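Local coordinates for protein AmbC (Sorangium cellulosum, PDB 5O15) that probably catalyses both dehydration and heterocycle-forming cyclisation of a polyketide intermediate during ambruticin biosynthesis, as a dehydratase-cyclase domain with a double hotdog fold, at residues A[105-108]-A[109-113]; A[205-208]-A[209-212]. All blocks are in the same frame, centred on the assembly; numbering follows the deposited sequence.

Overall arrangement
The two contacts come in series along the chain, and they probably belong to different halves of the double hotdog fold. Interaction 1 comes first. It is the surface hairpin between strands 96-103 and 112-120, in the N-terminal part of the double hotdog. Interaction 2 is buried, in the C-terminal part, where residues 205-210 lead into helix 211-225. Their centres are about 26 Å apart and their nearest atoms about 18 Å apart, so they do not touch. Interaction 1 shapes the far end of a strand pair, about 24 Å from the chain centre. Interaction 2 sets the start of a central helix, about 10 Å from that centre, packed near helix 61-75 of the N-terminal part.

Interaction 1: A[105-108]-A[109-113]; sequences ALDA and TGRRG
D107 turns its carboxylate back over the chain that follows, and OD1 takes bonds from three donors. The hydroxyl OG1 of T109 donates to D107 OD1 at 2.7 Å. The backbone N of T109 reaches D107 OD1 at 2.9 Å, but with a bent N-H...O angle of 131°. The backbone N of R111 meets D107 OD1 at 3.0 Å and is straighter, 156°. All three approach from outside the carboxylate plane. The D107 side chain is placed for this by chi1 of 73°, with CG between the backbone N and the carbonyl carbon. Three donors on one oxygen would probably favour the ionised carboxylate.

The backbone closes a 3:5 beta hairpin, a type I turn with a G1 beta bulge. G110 N donates to D107 O at 3.0 Å, from well above the carbonyl plane. D107 N then donates to R111 O at 2.9 Å, in the carbonyl plane. G110 takes the positive phi of the bulge position, which favours glycine. The bond from T109 N to D107 OD1 adds an Asx turn. R111 O also receives a CA-H...O contact from L106 CA.

Farther down, R112 meets L106. Its chain is extended from CG to NE, with CG near L106 CA and N and the guanidinium near L106 CB. L106 N sits over one guanidinium face, 3.5 Å from R112 NH1. L106 N itself donates to D32. The R112 guanidinium is held by a salt bridge from NH1 to D32 and a hydrogen bond from NH1 to the carbonyl of E104. L106 CD1 packs on the G110 backbone, 3.5 Å from G110 C. R111 NH1 bonds the hydroxyl of S81.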
loop_
_atom_site.group_PDB
_atom_site.type_symbol
_atom_site.label_atom_id
_atom_site.label_comp_id
_atom_site.label_asym_id
_atom_site.label_seq_id
_atom_site.Cartn_x
_atom_site.Cartn_y
_atom_site.Cartn_z
ATOM N N ALA A 105 -1.110 14.839 19.012
ATOM C CA ALA A 105 -2.353 15.403 19.542
ATOM C C ALA A 105 -3.341 15.821 18.453
ATOM O O ALA A 105 -2.963 16.263 17.372
ATOM C CB ALA A 105 -2.043 16.632 20.401
ATOM N N LEU A 106 -4.622 15.702 18.783
ATOM C CA LEU A 106 -5.688 16.172 17.910
ATOM C C LEU A 106 -5.677 17.685 17.867
ATOM O O LEU A 106 -5.765 18.341 18.913
ATOM C CB LEU A 106 -7.026 15.688 18.457
ATOM C CG LEU A 106 -8.218 15.913 17.533
ATOM C CD1 LEU A 106 -8.212 14.947 16.338
ATOM C CD2 LEU A 106 -9.508 15.766 18.297
ATOM N N ASP A 107 -5.598 18.266 16.691
ATOM C CA ASP A 107 -5.554 19.701 16.524
ATOM C C ASP A 107 -6.959 20.261 16.340
ATOM O O ASP A 107 -7.957 19.539 16.332
ATOM C CB ASP A 107 -4.546 20.095 15.440
ATOM C CG ASP A 107 -4.987 19.787 14.035
ATOM O OD1 ASP A 107 -6.182 19.573 13.796
ATOM O OD2 ASP A 107 -4.095 19.745 13.157
ATOM N N ALA A 108 -7.042 21.581 16.203
ATOM C CA ALA A 108 -8.345 22.226 16.147
ATOM C C ALA A 108 -9.093 21.929 14.855
ATOM O O ALA A 108 -10.294 22.211 14.780
ATOM C CB ALA A 108 -8.189 23.736 16.333
ATOM N N THR A 109 -8.418 21.408 13.831
ATOM C CA THR A 109 -9.065 20.979 12.596
ATOM C C THR A 109 -9.368 19.486 12.589
ATOM O O THR A 109 -9.751 18.933 11.548
ATOM C CB THR A 109 -8.197 21.348 11.390
ATOM O OG1 THR A 109 -6.936 20.665 11.465
ATOM C CG2 THR A 109 -7.966 22.851 11.353
ATOM N N GLY A 110 -9.206 18.814 13.724
ATOM C CA GLY A 110 -9.579 17.419 13.799
ATOM C C GLY A 110 -8.571 16.475 13.171
ATOM O O GLY A 110 -8.949 15.394 12.696
ATOM N N ARG A 111 -7.286 16.839 13.176
ATOM C CA ARG A 111 -6.247 16.044 12.535
ATOM C C ARG A 111 -5.156 15.719 13.532
ATOM O O ARG A 111 -4.950 16.485 14.504
ATOM C CB ARG A 111 -5.668 16.821 11.376
ATOM C CG ARG A 111 -6.706 17.044 10.308
ATOM C CD ARG A 111 -6.406 18.259 9.430
ATOM N NE ARG A 111 -5.265 18.038 8.552
ATOM C CZ ARG A 111 -5.321 17.352 7.410
ATOM N NH1 ARG A 111 -6.458 16.784 7.036
ATOM N NH2 ARG A 111 -4.243 17.215 6.644
ATOM N N ARG A 112 -4.476 14.595 13.335
ATOM C CA ARG A 112 -3.368 14.148 14.171
ATOM C C ARG A 112 -2.166 13.791 13.315
ATOM O O ARG A 112 -2.290 12.976 12.372
ATOM C CB ARG A 112 -3.697 12.920 15.009
ATOM C CG ARG A 112 -4.789 13.087 16.058
ATOM C CD ARG A 112 -5.019 11.797 16.765
ATOM N NE ARG A 112 -6.038 11.819 17.790
ATOM C CZ ARG A 112 -5.794 12.034 19.075
ATOM N NH1 ARG A 112 -4.552 12.257 19.485
ATOM N NH2 ARG A 112 -6.794 12.013 19.950
ATOM N N GLY A 113 -0.989 14.309 13.626
ATOM C CA GLY A 113 0.207 13.794 12.981
ATOM C C GLY A 113 0.526 12.387 13.441
ATOM O O GLY A 113 0.107 11.925 14.496
#

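Interaction 2: A[205-208]-A[209-212]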
loop_
_atom_site.group_PDB
_atom_site.type_symbol
_atom_site.label_atom_id
_atom_site.label_comp_id
_atom_site.label_asym_id
_atom_site.label_seq_id
_atom_site.Cartn_x
_atom_site.Cartn_y
_atom_site.Cartn_z
ATOM N N GLN A 205 -8.164 -11.709 6.391
ATOM C CA GLN A 205 -9.105 -11.264 7.408
ATOM C C GLN A 205 -8.435 -10.663 8.635
ATOM O O GLN A 205 -9.125 -10.016 9.426
ATOM C CB GLN A 205 -9.986 -12.444 7.823
ATOM C CG GLN A 205 -9.190 -13.668 8.271
ATOM C CD GLN A 205 -10.076 -14.873 8.506
ATOM O OE1 GLN A 205 -11.217 -14.738 8.941
ATOM N NE2 GLN A 205 -9.563 -16.058 8.196
ATOM N N ASP A 206 -7.120 -10.852 8.807
ATOM C CA ASP A 206 -6.407 -10.333 9.964
ATOM C C ASP A 206 -5.977 -8.882 9.779
ATOM O O ASP A 206 -5.635 -8.218 10.765
ATOM C CB ASP A 206 -5.164 -11.192 10.239
ATOM C CG ASP A 206 -5.486 -12.659 10.528
ATOM O OD1 ASP A 206 -6.601 -12.982 10.994
ATOM O OD2 ASP A 206 -4.597 -13.501 10.289
ATOM N N PHE A 207 -5.978 -8.380 8.548
ATOM C CA PHE A 207 -5.510 -7.039 8.244
ATOM C C PHE A 207 -6.701 -6.126 7.985
ATOM O O PHE A 207 -7.794 -6.579 7.652
ATOM C CB PHE A 207 -4.599 -7.059 7.000
ATOM C CG PHE A 207 -3.258 -7.724 7.225
ATOM C CD1 PHE A 207 -2.199 -6.985 7.724
ATOM C CD2 PHE A 207 -3.065 -9.062 6.983
ATOM C CE1 PHE A 207 -0.972 -7.578 7.943
ATOM C CE2 PHE A 207 -1.837 -9.653 7.218
ATOM C CZ PHE A 207 -0.794 -8.904 7.690
ATOM N N GLY A 208 -6.467 -4.826 8.108
ATOM C CA GLY A 208 -7.451 -3.877 7.635
ATOM C C GLY A 208 -7.588 -3.980 6.124
ATOM O O GLY A 208 -8.671 -4.253 5.592
ATOM N N LEU A 209 -6.483 -3.763 5.421
ATOM C CA LEU A 209 -6.377 -4.032 4.000
ATOM C C LEU A 209 -5.022 -4.678 3.766
ATOM O O LEU A 209 -3.979 -4.029 3.906
ATOM C CB LEU A 209 -6.561 -2.756 3.200
ATOM C CG LEU A 209 -6.493 -2.934 1.686
ATOM C CD1 LEU A 209 -7.477 -3.988 1.169
ATOM C CD2 LEU A 209 -6.734 -1.615 1.006
ATOM N N HIS A 210 -5.036 -5.977 3.457
ATOM C CA HIS A 210 -3.796 -6.700 3.339
ATOM C C HIS A 210 -2.874 -5.936 2.391
ATOM O O HIS A 210 -3.270 -5.612 1.258
ATOM C CB HIS A 210 -4.077 -8.086 2.753
ATOM C CG HIS A 210 -2.943 -9.039 2.876
ATOM N ND1 HIS A 210 -1.755 -8.862 2.200
ATOM C CD2 HIS A 210 -2.814 -10.190 3.582
ATOM C CE1 HIS A 210 -0.949 -9.880 2.459
ATOM N NE2 HIS A 210 -1.571 -10.705 3.289
ATOM N N PRO A 211 -1.634 -5.681 2.781
ATOM C CA PRO A 211 -0.746 -4.892 1.917
ATOM C C PRO A 211 -0.512 -5.468 0.547
ATOM O O PRO A 211 -0.293 -4.710 -0.407
ATOM C CB PRO A 211 0.543 -4.822 2.751
ATOM C CG PRO A 211 0.057 -4.871 4.162
ATOM C CD PRO A 211 -1.098 -5.845 4.145
ATOM N N ALA A 212 -0.540 -6.795 0.410
ATOM C CA ALA A 212 -0.359 -7.372 -0.918
ATOM C C ALA A 212 -1.578 -7.163 -1.813
ATOM O O ALA A 212 -1.447 -7.140 -3.034
ATOM C CB ALA A 212 -0.013 -8.859 -0.822
#
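The F207 ring has the CD of P211 over one face, a CH-pi contact 4.2 Å from the ring centroid and 23° off its normal. The H210 ring meets F207 obliquely. Their planes are 59° apart and their centroids 4.8 Å apart, and F207 CD2 comes 3.6 Å from H210 CD2. At the edge of the imidazole, and in its plane, A212 N donates to H210 ND1 at 3.0 Å. This is an N-cap bond. It satisfies a backbone N-H in the first turn of the helix, where P211 has none to offer. The H210 ring is brought there by chi1 of -166°, which sets CG anti to its backbone N. An alanine in place of F207 would probably leave P211 CD and the H210 ring without their aromatic neighbour and open a gap beside the cap. H210 and P211 begin the HPALLDA sequence of polyketide synthase dehydratases, which in relatives supplies the catalytic aspartate from this helix. Upstream, the backbone N atoms of G208 and L209 both bond the carboxylate of E66. F207 also meets W21 edge-to-face, and H210 meets the ring of W47. The segment thus joins the start of helix 211-225 to helix 61-75, where P211 packs on A63 and E66, while G208 makes a backbone hydrogen bond with G251 in the loop between strands 236-247 and 254-261.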